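Soluble lytic transglycosylase B3 (Pseudomonas aeruginosa, PDB 5ANZ) probably cleaves peptidoglycan as a lytic transglycosylase of the Slt35-like type, taking part in bacterial cell-wall turnover, and binds a calcium ion. Local coordinates at residues A54-A59 with I64-F69; D70-G75 with A179-L184; A74-D79 with V156-A161; A81-D86 with A164-R169; W141-N146 with A333-L338. All blocks are in the same frame, centred on the assembly; numbering follows the deposited sequence.

Interaction 1: A54-A59 with I64-F69; sequences AFRQQA and IDAQTF
Arg56 lays its aliphatic chain over one face of the Phe69 ring, and that chain can be followed atom by atom outward from the backbone. Its CB starts above the far rim of the ring, 3.5 Å from Phe69 CZ. With CG anti to the backbone N (chi1 -174°), the chain then runs extended across the ring. CG lies 3.6 Å from the ring centroid and only 15° off the ring normal, which meets the geometry of a CH-pi contact, and CD, at the same height, already overhangs the CD1-CE1 edge. NE has passed beyond the rim but is still above the ring plane, 3.7 Å from Phe69 CD1. There the guanidinium stands almost perpendicular to the ring (planes 88° apart), so this is not a parallel cation-pi stack. At the tip NH2 passes 3.6 Å from Ala66 CB, and its charge is met by a salt bridge to Asp70, one turn of helix beyond Ala66.

Phe69 is also approached at its edge. Phe55 CD2 lies in the plane of its ring, 3.7 Å from Phe69 CE2, while Ala59 CB comes within 3.7 Å of Phe69 CD2. Where the segments draw together, Ile64 N donates to Ala59 O at 2.9 Å and ties the connection between the helices to the first of them. Asp65 then caps the second helix by accepting from Thr68 N. Helices 48-61 and 66-73, packed through an aromatic residue under an arginine chain, are two consecutive helices joined by a short connection, part of the helical region of the transglycosylase SLT domain.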
# COMPACT_ATOMS: atom_id res chain seq x y z
N ALA A 54 -9.74 -9.10 -31.60
CA ALA A 54 -11.05 -9.12 -30.95
C ALA A 54 -11.15 -7.98 -29.94
O ALA A 54 -12.19 -7.33 -29.84
CB ALA A 54 -11.30 -10.46 -30.28
N PHE A 55 -10.07 -7.73 -29.20
CA PHE A 55 -10.07 -6.63 -28.25
C PHE A 55 -10.12 -5.28 -28.97
O PHE A 55 -10.68 -4.32 -28.46
CB PHE A 55 -8.85 -6.67 -27.33
CG PHE A 55 -8.75 -5.48 -26.41
CD1 PHE A 55 -9.68 -5.29 -25.40
CD2 PHE A 55 -7.75 -4.54 -26.58
CE1 PHE A 55 -9.60 -4.18 -24.56
CE2 PHE A 55 -7.67 -3.43 -25.75
CZ PHE A 55 -8.60 -3.25 -24.74
N ARG A 56 -9.54 -5.22 -30.17
CA ARG A 56 -9.53 -3.97 -30.92
C ARG A 56 -10.96 -3.52 -31.21
O ARG A 56 -11.26 -2.33 -31.22
CB ARG A 56 -8.73 -4.13 -32.23
CG ARG A 56 -8.52 -2.85 -33.04
CD ARG A 56 -7.67 -3.15 -34.29
NE ARG A 56 -7.12 -1.97 -34.95
CZ ARG A 56 -7.67 -1.39 -36.01
NH1 ARG A 56 -8.79 -1.88 -36.53
NH2 ARG A 56 -7.10 -0.32 -36.57
N GLN A 57 -11.85 -4.49 -31.43
CA GLN A 57 -13.26 -4.19 -31.60
C GLN A 57 -13.84 -3.54 -30.34
O GLN A 57 -14.61 -2.58 -30.43
CB GLN A 57 -14.04 -5.46 -31.96
CG GLN A 57 -13.77 -5.96 -33.36
CD GLN A 57 -14.16 -4.94 -34.43
OE1 GLN A 57 -15.07 -4.13 -34.22
NE2 GLN A 57 -13.49 -4.98 -35.57
N GLN A 58 -13.47 -4.05 -29.17
CA GLN A 58 -13.99 -3.50 -27.92
C GLN A 58 -13.42 -2.11 -27.65
O GLN A 58 -14.11 -1.25 -27.09
CB GLN A 58 -13.67 -4.44 -26.75
CG GLN A 58 -14.34 -5.79 -26.87
CD GLN A 58 -13.89 -6.75 -25.80
OE1 GLN A 58 -12.69 -6.89 -25.54
NE2 GLN A 58 -14.84 -7.44 -25.18
N ALA A 59 -12.16 -1.89 -28.02
CA ALA A 59 -11.54 -0.59 -27.85
C ALA A 59 -12.19 0.46 -28.75
O ALA A 59 -12.46 1.58 -28.31
CB ALA A 59 -10.04 -0.67 -28.11
N ILE A 64 -11.85 4.45 -28.42
CA ILE A 64 -10.47 4.53 -28.90
C ILE A 64 -10.43 4.53 -30.43
O ILE A 64 -11.16 3.77 -31.08
CB ILE A 64 -9.62 3.36 -28.38
CG1 ILE A 64 -9.67 3.31 -26.85
CG2 ILE A 64 -8.19 3.47 -28.88
CD1 ILE A 64 -9.36 4.63 -26.19
N ASP A 65 -9.59 5.39 -31.01
CA ASP A 65 -9.50 5.45 -32.46
C ASP A 65 -8.34 4.62 -33.00
O ASP A 65 -7.39 4.29 -32.28
CB ASP A 65 -9.40 6.90 -32.95
CG ASP A 65 -8.25 7.67 -32.31
OD1 ASP A 65 -7.29 7.03 -31.84
OD2 ASP A 65 -8.31 8.92 -32.31
N ALA A 66 -8.44 4.28 -34.28
CA ALA A 66 -7.56 3.31 -34.91
C ALA A 66 -6.07 3.65 -34.81
O ALA A 66 -5.27 2.78 -34.50
CB ALA A 66 -7.95 3.15 -36.36
N GLN A 67 -5.71 4.90 -35.09
CA GLN A 67 -4.31 5.30 -35.02
C GLN A 67 -3.75 5.06 -33.63
O GLN A 67 -2.63 4.55 -33.49
CB GLN A 67 -4.14 6.77 -35.40
CG GLN A 67 -2.68 7.23 -35.36
CD GLN A 67 -2.52 8.74 -35.53
OE1 GLN A 67 -2.29 9.22 -36.64
NE2 GLN A 67 -2.64 9.48 -34.44
N THR A 68 -4.53 5.41 -32.61
CA THR A 68 -4.08 5.25 -31.22
C THR A 68 -3.84 3.78 -30.88
O THR A 68 -2.82 3.43 -30.29
CB THR A 68 -5.11 5.83 -30.24
OG1 THR A 68 -5.25 7.24 -30.47
CG2 THR A 68 -4.67 5.59 -28.77
N PHE A 69 -4.80 2.94 -31.24
CA PHE A 69 -4.71 1.52 -30.94
C PHE A 69 -3.50 0.89 -31.63
O PHE A 69 -2.71 0.20 -31.00
CB PHE A 69 -6.00 0.80 -31.36
CG PHE A 69 -6.06 -0.63 -30.92
CD1 PHE A 69 -5.41 -1.62 -31.66
CD2 PHE A 69 -6.73 -0.99 -29.77
CE1 PHE A 69 -5.45 -2.94 -31.24
CE2 PHE A 69 -6.77 -2.31 -29.35
CZ PHE A 69 -6.13 -3.29 -30.10

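Interaction 2: D70-G75 with A179-L184; sequences DRAFAG and AALKIL
Between segments 70-75 and 179-184 the closest CA atoms are those of Ala72 and Leu181, 7.6 Å apart, and no hydrogen bond links the two. Most of the close packing falls on the small side chain of Ala72. Its CB points at helix 170-186 and touches two methyl groups that arrive from residues three apart: Leu181 CD2 at 3.7 Å and Leu184 CD1 at 3.8 Å from that same CB.

The two leucines share a first torsion, with CG anti to the carbonyl carbon, but present different branches. In Leu184 the touching methyl is CD1, anti to CA (chi2 179°), and therefore at the far end of an extended side chain. In Leu181 it is CD2, the branch that is not anti to CA. That methyl also approaches the Phe73 ring, but more loosely, with 4.4 Å between Leu181 CD2 and Phe73 CE1. All four residues are buried, and the evidence is wholly of the apolar, van der Waals kind.

Neighbouring helices complete the cluster. Leu181 also rests on Phe55 and Ala59 of helix 48-61, and Leu184 on Ile157 of helix 156-166, while the Phe73 ring stacks with that of Phe69. Leu184 still lies about 10 Å, side chain to side chain, from the calcium ligand Lys224, too far to be part of the metal site. Helices distant in sequence that pack through small and branched apolar side chains are consistent with the helical alpha domain of Slt35-like transglycosylases.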
# COMPACT_ATOMS: atom_id res chain seq x y z
N ASP A 70 -3.37 1.13 -32.94
CA ASP A 70 -2.30 0.51 -33.70
C ASP A 70 -0.93 1.02 -33.26
O ASP A 70 0.03 0.26 -33.18
CB ASP A 70 -2.51 0.75 -35.20
CG ASP A 70 -3.81 0.13 -35.71
OD1 ASP A 70 -4.34 -0.79 -35.04
OD2 ASP A 70 -4.29 0.56 -36.77
N ARG A 71 -0.85 2.31 -32.95
CA ARG A 71 0.36 2.92 -32.41
C ARG A 71 0.75 2.25 -31.09
O ARG A 71 1.91 1.92 -30.84
CB ARG A 71 0.14 4.42 -32.21
CG ARG A 71 1.36 5.23 -31.84
CD ARG A 71 0.92 6.61 -31.37
NE ARG A 71 2.03 7.52 -31.13
CZ ARG A 71 2.32 8.06 -29.94
NH1 ARG A 71 1.58 7.77 -28.87
NH2 ARG A 71 3.34 8.89 -29.83
N ALA A 72 -0.25 2.05 -30.25
CA ALA A 72 -0.06 1.48 -28.93
C ALA A 72 0.36 0.01 -28.97
O ALA A 72 1.10 -0.46 -28.10
CB ALA A 72 -1.34 1.62 -28.11
N PHE A 73 -0.12 -0.72 -29.98
CA PHE A 73 0.14 -2.16 -30.05
C PHE A 73 1.25 -2.54 -31.02
O PHE A 73 1.56 -3.71 -31.17
CB PHE A 73 -1.14 -2.91 -30.42
CG PHE A 73 -2.00 -3.22 -29.23
CD1 PHE A 73 -2.94 -2.30 -28.77
CD2 PHE A 73 -1.83 -4.40 -28.53
CE1 PHE A 73 -3.71 -2.58 -27.65
CE2 PHE A 73 -2.61 -4.68 -27.41
CZ PHE A 73 -3.55 -3.77 -26.98
N ALA A 74 1.87 -1.54 -31.66
CA ALA A 74 2.96 -1.81 -32.59
C ALA A 74 4.07 -2.65 -31.95
O ALA A 74 4.74 -2.20 -31.01
CB ALA A 74 3.52 -0.50 -33.13
N GLY A 75 4.25 -3.87 -32.45
CA GLY A 75 5.31 -4.74 -31.98
C GLY A 75 5.03 -5.44 -30.66
O GLY A 75 5.85 -6.23 -30.18
N ALA A 179 -8.56 1.95 -20.18
CA ALA A 179 -8.31 3.22 -19.54
C ALA A 179 -6.96 3.79 -19.99
O ALA A 179 -6.83 4.99 -20.23
CB ALA A 179 -8.36 3.08 -18.02
N ALA A 180 -5.97 2.92 -20.10
CA ALA A 180 -4.65 3.32 -20.60
C ALA A 180 -4.71 3.86 -22.03
O ALA A 180 -4.06 4.85 -22.35
CB ALA A 180 -3.66 2.16 -20.53
N LEU A 181 -5.49 3.21 -22.89
CA LEU A 181 -5.59 3.67 -24.27
C LEU A 181 -6.21 5.07 -24.34
O LEU A 181 -5.86 5.86 -25.21
CB LEU A 181 -6.41 2.68 -25.12
CG LEU A 181 -5.72 1.34 -25.41
CD1 LEU A 181 -6.71 0.31 -25.95
CD2 LEU A 181 -4.59 1.55 -26.43
N LYS A 182 -7.12 5.38 -23.41
CA LYS A 182 -7.72 6.70 -23.37
C LYS A 182 -6.71 7.76 -22.98
O LYS A 182 -6.76 8.89 -23.48
CB LYS A 182 -8.91 6.73 -22.41
CG LYS A 182 -10.03 5.80 -22.81
CD LYS A 182 -11.24 5.94 -21.90
CE LYS A 182 -12.40 5.06 -22.38
NZ LYS A 182 -13.47 4.92 -21.35
N ILE A 183 -5.79 7.38 -22.09
CA ILE A 183 -4.69 8.25 -21.71
C ILE A 183 -3.81 8.56 -22.92
O ILE A 183 -3.45 9.72 -23.16
CB ILE A 183 -3.85 7.63 -20.60
CG1 ILE A 183 -4.71 7.44 -19.34
CG2 ILE A 183 -2.63 8.51 -20.31
CD1 ILE A 183 -3.99 6.72 -18.19
N LEU A 184 -3.49 7.54 -23.70
CA LEU A 184 -2.73 7.75 -24.93
C LEU A 184 -3.50 8.62 -25.92
O LEU A 184 -2.93 9.51 -26.54
CB LEU A 184 -2.36 6.43 -25.59
CG LEU A 184 -1.43 5.57 -24.73
CD1 LEU A 184 -1.12 4.25 -25.41
CD2 LEU A 184 -0.14 6.35 -24.40

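Interaction 3: A74-D79 with V156-A161; sequences AGVQPD and VIRSLA
Arg158 reaches across to the backbone of the loop 74-79 and donates to two successive carbonyls. Its NE binds Gln77 O at 2.8 Å, with an N-H...O angle of 147°, and its NH2 binds Pro78 O at 3.1 Å along a straighter path (160°). Both donors sit above the carbonyl planes they address. Pro78 O lies in the guanidinium plane, whereas Gln77 O is tilted from it. Two bonds from one group should fix the rotation of the guanidinium.

Asp79 covers one face of that group: its CB is 3.7 Å from Arg158 NE, and CG stands over the centre. Although Asp79 OD2 is 4.5 Å from Arg158 NE, no N-H points at it, which leaves charge attraction rather than a salt bridge. Nearer the helix, Val76 CG1 packs 3.9 Å from Arg158 CA, alongside the extended chain.

The second shell holds Asp79 in place. Its OD1 caps Ala81 N at the start of helix 80-87, and a water donates to OD2 at 2.7 Å while also pairing with Ser159 OG. Asp79 N in turn binds Thr162 OG1.

The loop thus links helices 66-73 and 80-87 across helix 156-166. Pro78 leans on Phe48 of helix 48-61, Asp79 touches Lys154 of strand 154-155, and Ile157 packs helix 156-166 onto helix 170-186.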
# COMPACT_ATOMS: atom_id res chain seq x y z
N ALA A 74 1.87 -1.54 -31.66
CA ALA A 74 2.96 -1.81 -32.59
C ALA A 74 4.07 -2.65 -31.95
O ALA A 74 4.74 -2.20 -31.01
CB ALA A 74 3.52 -0.50 -33.13
N GLY A 75 4.25 -3.87 -32.45
CA GLY A 75 5.31 -4.74 -31.98
C GLY A 75 5.03 -5.44 -30.66
O GLY A 75 5.85 -6.23 -30.18
N VAL A 76 3.87 -5.17 -30.08
CA VAL A 76 3.52 -5.76 -28.79
C VAL A 76 3.20 -7.26 -28.88
O VAL A 76 2.42 -7.71 -29.73
CB VAL A 76 2.33 -5.03 -28.15
CG1 VAL A 76 1.85 -5.78 -26.92
CG2 VAL A 76 2.72 -3.60 -27.83
N GLN A 77 3.82 -8.02 -27.98
CA GLN A 77 3.59 -9.46 -27.84
C GLN A 77 3.44 -9.74 -26.34
O GLN A 77 3.76 -8.88 -25.53
CB GLN A 77 4.75 -10.27 -28.42
CG GLN A 77 4.84 -10.28 -29.94
CD GLN A 77 3.71 -11.07 -30.58
OE1 GLN A 77 2.85 -10.51 -31.25
NE2 GLN A 77 3.72 -12.39 -30.38
N PRO A 78 2.96 -10.94 -25.97
CA PRO A 78 2.89 -11.19 -24.52
C PRO A 78 4.26 -11.12 -23.84
O PRO A 78 5.28 -11.40 -24.47
CB PRO A 78 2.31 -12.60 -24.44
CG PRO A 78 1.52 -12.74 -25.71
CD PRO A 78 2.34 -12.03 -26.75
N ASP A 79 4.26 -10.73 -22.57
CA ASP A 79 5.48 -10.65 -21.78
C ASP A 79 5.48 -11.74 -20.70
O ASP A 79 4.74 -11.65 -19.72
CB ASP A 79 5.60 -9.27 -21.13
CG ASP A 79 6.92 -9.10 -20.41
OD1 ASP A 79 7.65 -10.11 -20.26
OD2 ASP A 79 7.23 -7.95 -20.01
N VAL A 156 3.28 -0.23 -20.35
CA VAL A 156 1.99 -0.47 -19.69
C VAL A 156 1.02 -1.19 -20.62
O VAL A 156 0.28 -2.08 -20.18
CB VAL A 156 1.37 0.86 -19.22
CG1 VAL A 156 -0.09 0.69 -18.80
CG2 VAL A 156 2.22 1.41 -18.07
N ILE A 157 1.04 -0.83 -21.91
CA ILE A 157 0.12 -1.50 -22.85
C ILE A 157 0.48 -2.98 -22.99
O ILE A 157 -0.38 -3.86 -22.96
CB ILE A 157 0.12 -0.84 -24.23
CG1 ILE A 157 -0.29 0.63 -24.10
CG2 ILE A 157 -0.80 -1.61 -25.19
CD1 ILE A 157 -1.69 0.88 -23.54
N ARG A 158 1.77 -3.26 -23.09
CA ARG A 158 2.21 -4.64 -23.22
C ARG A 158 1.86 -5.44 -21.97
O ARG A 158 1.36 -6.56 -22.06
CB ARG A 158 3.72 -4.72 -23.46
CG ARG A 158 4.16 -6.14 -23.76
CD ARG A 158 5.66 -6.24 -24.00
NE ARG A 158 6.03 -7.60 -24.38
CZ ARG A 158 7.28 -8.00 -24.60
NH1 ARG A 158 8.29 -7.14 -24.48
NH2 ARG A 158 7.53 -9.27 -24.92
N SER A 159 2.11 -4.87 -20.81
CA SER A 159 1.87 -5.59 -19.56
C SER A 159 0.39 -5.88 -19.36
O SER A 159 0.01 -7.02 -19.05
CB SER A 159 2.43 -4.82 -18.37
OG SER A 159 3.83 -4.66 -18.51
N LEU A 160 -0.46 -4.87 -19.56
CA LEU A 160 -1.89 -5.07 -19.36
C LEU A 160 -2.51 -5.97 -20.44
O LEU A 160 -3.44 -6.73 -20.15
CB LEU A 160 -2.63 -3.74 -19.30
CG LEU A 160 -2.32 -2.92 -18.03
CD1 LEU A 160 -2.95 -1.54 -18.12
CD2 LEU A 160 -2.78 -3.66 -16.78
N ALA A 161 -2.02 -5.89 -21.68
CA ALA A 161 -2.49 -6.80 -22.73
C ALA A 161 -2.12 -8.23 -22.40
O ALA A 161 -2.91 -9.16 -22.63
CB ALA A 161 -1.91 -6.39 -24.09
O HOH W 1 5.59 -5.83 -20.55

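Interaction 4: A81-D86 with A164-R169; sequences AVVEAD and AYEGRR
Asp86 turns its carboxylate toward the turn at Gly167 and Arg168, and accepts the backbone N-H of Arg168 on the syn side of OD2. The Asp86 OD2 to Arg168 N distance is 2.9 Å and the N-H...O angle 155°, with the donor slightly out of the carboxylate plane. Asp86 CG is anti to its own backbone N (chi1 179°), which carries the carboxylate away from helix 80-87 to this donor. The same oxygen lies 3.5 Å from Arg168 CG, and the arginine chain passes it at a slant. The carboxylate and guanidinium planes are 30° apart, yet the charged atoms do not meet: Asp86 OD2 and Arg168 NE are 4.9 Å apart, and the arginine is poorly ordered. The other oxygen is held through a water, which donates to Asp86 OD1 at 2.9 Å and accepts from Arg169 N at 2.7 Å.

Val83 and Glu166 meet differently, crossing at about a right angle. Val83 CG2 is 3.7 Å from Glu166 CD, a methyl against the carboxylate itself, with OE2 equally close.

The contact sits where the chain turns from helix 156-166 into helix 170-186, with Arg169 at the N-cap position of the latter. Alongside it, Val82 packs on Ser159 and Leu163 of helix 156-166 and on Lys154 of strand 154-155, while Asp86 also touches Leu163 and Trp198.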
# COMPACT_ATOMS: atom_id res chain seq x y z
N ALA A 81 7.43 -12.38 -18.37
CA ALA A 81 7.80 -11.84 -17.07
C ALA A 81 6.56 -11.35 -16.33
O ALA A 81 6.44 -11.50 -15.12
CB ALA A 81 8.81 -10.70 -17.23
N VAL A 82 5.63 -10.77 -17.08
CA VAL A 82 4.39 -10.28 -16.50
C VAL A 82 3.52 -11.47 -16.07
O VAL A 82 2.91 -11.46 -14.99
CB VAL A 82 3.66 -9.36 -17.51
CG1 VAL A 82 2.26 -9.04 -17.04
CG2 VAL A 82 4.46 -8.10 -17.72
N VAL A 83 3.48 -12.52 -16.89
CA VAL A 83 2.72 -13.71 -16.53
C VAL A 83 3.28 -14.34 -15.26
O VAL A 83 2.52 -14.74 -14.37
CB VAL A 83 2.73 -14.75 -17.67
CG1 VAL A 83 2.04 -16.04 -17.22
CG2 VAL A 83 2.06 -14.17 -18.93
N GLU A 84 4.60 -14.41 -15.17
CA GLU A 84 5.26 -14.98 -13.99
C GLU A 84 4.97 -14.17 -12.73
O GLU A 84 4.66 -14.76 -11.69
CB GLU A 84 6.77 -15.07 -14.23
CG GLU A 84 7.57 -15.48 -13.00
CD GLU A 84 7.03 -16.73 -12.31
OE1 GLU A 84 6.43 -17.58 -13.00
OE2 GLU A 84 7.21 -16.86 -11.08
N ALA A 85 5.06 -12.84 -12.81
CA ALA A 85 4.76 -11.99 -11.65
C ALA A 85 3.31 -12.18 -11.19
O ALA A 85 3.01 -12.15 -10.00
CB ALA A 85 5.03 -10.52 -11.97
N ASP A 86 2.41 -12.36 -12.15
CA ASP A 86 0.99 -12.54 -11.89
C ASP A 86 0.70 -13.90 -11.24
O ASP A 86 -0.26 -14.06 -10.49
CB ASP A 86 0.22 -12.38 -13.21
CG ASP A 86 -1.28 -12.58 -13.06
OD1 ASP A 86 -1.94 -11.73 -12.43
OD2 ASP A 86 -1.79 -13.58 -13.62
N ALA A 164 -4.53 -9.34 -19.75
CA ALA A 164 -5.84 -9.52 -20.36
C ALA A 164 -5.91 -10.83 -21.14
O ALA A 164 -6.90 -11.57 -21.07
CB ALA A 164 -6.17 -8.34 -21.27
N TYR A 165 -4.85 -11.11 -21.89
CA TYR A 165 -4.79 -12.30 -22.73
C TYR A 165 -4.69 -13.59 -21.93
O TYR A 165 -5.41 -14.55 -22.20
CB TYR A 165 -3.59 -12.19 -23.69
CG TYR A 165 -3.29 -13.44 -24.49
CD1 TYR A 165 -4.24 -14.01 -25.34
CD2 TYR A 165 -2.04 -14.04 -24.43
CE1 TYR A 165 -3.96 -15.14 -26.08
CE2 TYR A 165 -1.74 -15.17 -25.17
CZ TYR A 165 -2.71 -15.72 -26.00
OH TYR A 165 -2.42 -16.85 -26.74
N GLU A 166 -3.79 -13.63 -20.95
CA GLU A 166 -3.55 -14.89 -20.23
C GLU A 166 -3.31 -14.72 -18.73
O GLU A 166 -2.73 -15.60 -18.10
CB GLU A 166 -2.37 -15.61 -20.86
CG GLU A 166 -1.11 -14.77 -20.96
CD GLU A 166 0.03 -15.49 -21.67
OE1 GLU A 166 0.12 -16.73 -21.55
OE2 GLU A 166 0.84 -14.81 -22.34
N GLY A 167 -3.76 -13.60 -18.17
CA GLY A 167 -3.59 -13.35 -16.74
C GLY A 167 -4.67 -13.99 -15.89
O GLY A 167 -5.67 -14.48 -16.39
N ARG A 168 -4.45 -14.00 -14.58
CA ARG A 168 -5.40 -14.59 -13.65
C ARG A 168 -6.57 -13.65 -13.37
O ARG A 168 -7.64 -14.08 -12.91
CB ARG A 168 -4.72 -14.96 -12.33
CG ARG A 168 -3.78 -16.15 -12.42
CD ARG A 168 -3.30 -16.56 -11.04
NE ARG A 168 -2.45 -17.74 -11.10
CZ ARG A 168 -2.90 -18.99 -11.20
NH1 ARG A 168 -4.20 -19.22 -11.27
NH2 ARG A 168 -2.04 -20.01 -11.25
N ARG A 169 -6.36 -12.36 -13.64
CA ARG A 169 -7.38 -11.35 -13.38
C ARG A 169 -7.67 -10.53 -14.63
O ARG A 169 -7.32 -9.34 -14.70
CB ARG A 169 -6.94 -10.44 -12.23
CG ARG A 169 -7.10 -11.05 -10.84
CD ARG A 169 -5.78 -11.10 -10.09
NE ARG A 169 -5.97 -11.09 -8.64
CZ ARG A 169 -6.52 -12.09 -7.96
NH1 ARG A 169 -6.94 -13.18 -8.58
NH2 ARG A 169 -6.66 -12.00 -6.64
O HOH W 2 -4.08 -11.01 -14.27

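Interaction 5: W141-N146 with A333-L338; sequences WGMESN and ALAVGL
No flat group takes part where Met143 meets Ala335 and Val336, so there is no ring face or edge to assign between the segments. What joins them is a helix-helix packing contact, between helices 134-145 and 330-343, in a domain of the lysozyme clan. The nearest CA atoms are those of Met143 and Val336, 6.8 Å apart, and no hydrogen bond crosses.

Met143 is the sole residue of its segment to touch the other, and it does so along its length. Its CB and CG side faces Val336, with CG 3.7 Å from Val336 CG2, the two side chains meeting at a slant. The chain then bends at chi2 (-62°) and chi3 (-67°), carrying SD and CE to the neighbouring Ala335.

Helix 96-103 flanks the pair, Met143 resting on Tyr99 and Ala103, and Ala335 on Leu100 and Ala103. A bound di(hydroxyethyl)ether lies about 4 Å from the methionine side chain. Tyr326, a residue known to bind N-acetylglucosamine, is about 7 Å from Val336, side chain to side chain, and touches Glu144, so the packing probably lies close to the sugar-binding region. At the tip of the methionine, the CE methyl meets Ala335 CB at 3.6 Å.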
# COMPACT_ATOMS: atom_id res chain seq x y z
N TRP A 141 5.88 9.26 -2.58
CA TRP A 141 6.70 9.27 -3.78
C TRP A 141 7.93 8.37 -3.59
O TRP A 141 8.32 7.61 -4.47
CB TRP A 141 7.12 10.71 -4.06
CG TRP A 141 7.74 11.02 -5.39
CD1 TRP A 141 7.60 10.36 -6.58
CD2 TRP A 141 8.57 12.15 -5.65
NE1 TRP A 141 8.30 11.03 -7.57
CE2 TRP A 141 8.91 12.12 -7.02
CE3 TRP A 141 9.06 13.21 -4.86
CZ2 TRP A 141 9.71 13.10 -7.61
CZ3 TRP A 141 9.84 14.18 -5.44
CH2 TRP A 141 10.16 14.12 -6.80
N GLY A 142 8.55 8.47 -2.43
CA GLY A 142 9.68 7.60 -2.11
C GLY A 142 9.30 6.12 -2.06
O GLY A 142 10.02 5.27 -2.59
N MET A 143 8.17 5.81 -1.42
CA MET A 143 7.75 4.43 -1.28
C MET A 143 7.25 3.84 -2.60
O MET A 143 7.41 2.64 -2.84
CB MET A 143 6.65 4.30 -0.21
CG MET A 143 7.16 4.48 1.22
SD MET A 143 8.38 3.25 1.70
CE MET A 143 7.33 1.79 1.69
N GLU A 144 6.66 4.67 -3.45
CA GLU A 144 6.06 4.16 -4.69
C GLU A 144 7.07 3.94 -5.79
O GLU A 144 7.01 2.92 -6.48
CB GLU A 144 4.95 5.09 -5.18
CG GLU A 144 3.72 5.02 -4.28
CD GLU A 144 3.06 3.66 -4.32
OE1 GLU A 144 3.10 3.02 -5.40
OE2 GLU A 144 2.52 3.20 -3.29
N SER A 145 8.00 4.89 -5.98
CA SER A 145 8.94 4.77 -7.11
C SER A 145 10.34 5.27 -6.78
O SER A 145 11.10 5.59 -7.69
CB SER A 145 8.40 5.55 -8.31
OG SER A 145 8.42 6.95 -8.07
N ASN A 146 10.69 5.36 -5.50
CA ASN A 146 11.98 5.93 -5.12
C ASN A 146 12.17 7.33 -5.72
O ASN A 146 13.21 7.64 -6.28
CB ASN A 146 13.12 5.02 -5.55
CG ASN A 146 14.34 5.21 -4.69
OD1 ASN A 146 14.24 5.47 -3.48
ND2 ASN A 146 15.52 5.10 -5.29
N ALA A 333 1.66 1.37 5.03
CA ALA A 333 1.20 2.65 5.56
C ALA A 333 2.05 3.06 6.77
O ALA A 333 2.35 4.24 6.93
CB ALA A 333 -0.29 2.58 5.92
N LEU A 334 2.48 2.09 7.57
CA LEU A 334 3.39 2.41 8.68
C LEU A 334 4.72 2.96 8.13
O LEU A 334 5.24 3.97 8.65
CB LEU A 334 3.63 1.16 9.54
CG LEU A 334 4.49 1.35 10.79
CD1 LEU A 334 3.95 2.45 11.68
CD2 LEU A 334 4.52 0.01 11.54
N ALA A 335 5.23 2.34 7.07
CA ALA A 335 6.47 2.81 6.43
C ALA A 335 6.32 4.23 5.93
O ALA A 335 7.20 5.06 6.13
CB ALA A 335 6.90 1.89 5.29
N VAL A 336 5.22 4.50 5.22
CA VAL A 336 4.99 5.87 4.76
C VAL A 336 4.99 6.89 5.90
O VAL A 336 5.63 7.92 5.81
CB VAL A 336 3.67 5.97 3.99
CG1 VAL A 336 3.32 7.42 3.71
CG2 VAL A 336 3.79 5.20 2.68
N GLY A 337 4.26 6.59 6.97
CA GLY A 337 4.20 7.53 8.09
C GLY A 337 5.56 7.75 8.74
O GLY A 337 5.95 8.89 9.01
N LEU A 338 6.27 6.66 8.99
CA LEU A 338 7.61 6.78 9.60
C LEU A 338 8.63 7.44 8.66
O LEU A 338 9.52 8.15 9.12
CB LEU A 338 8.13 5.40 10.02
CG LEU A 338 7.37 4.72 11.16
CD1 LEU A 338 7.81 3.27 11.28
CD2 LEU A 338 7.57 5.47 12.49

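How the interactions relate
Interactions 1, 2 and 5 are buried, while 3 and 4 lie at the surface, and the chemistry follows. Interactions 2 and 5 are purely apolar; interaction 1 mixes an aromatic core with an arginine whose salt bridge to Asp70 leads into interaction 2. In 3 and 4, side chains instead grip backbone atoms, with a water bridge in each. Interactions 1 and 2 share helix 66-73, whereas 3 and 4 share helix 156-166, and Ile157 and Ala161 bring 2 and 3 into direct contact. The four thus form one connected helical cluster. Interaction 5 stands apart, its centre 26 to 37 Å from the others, near the sugar-binding Tyr326.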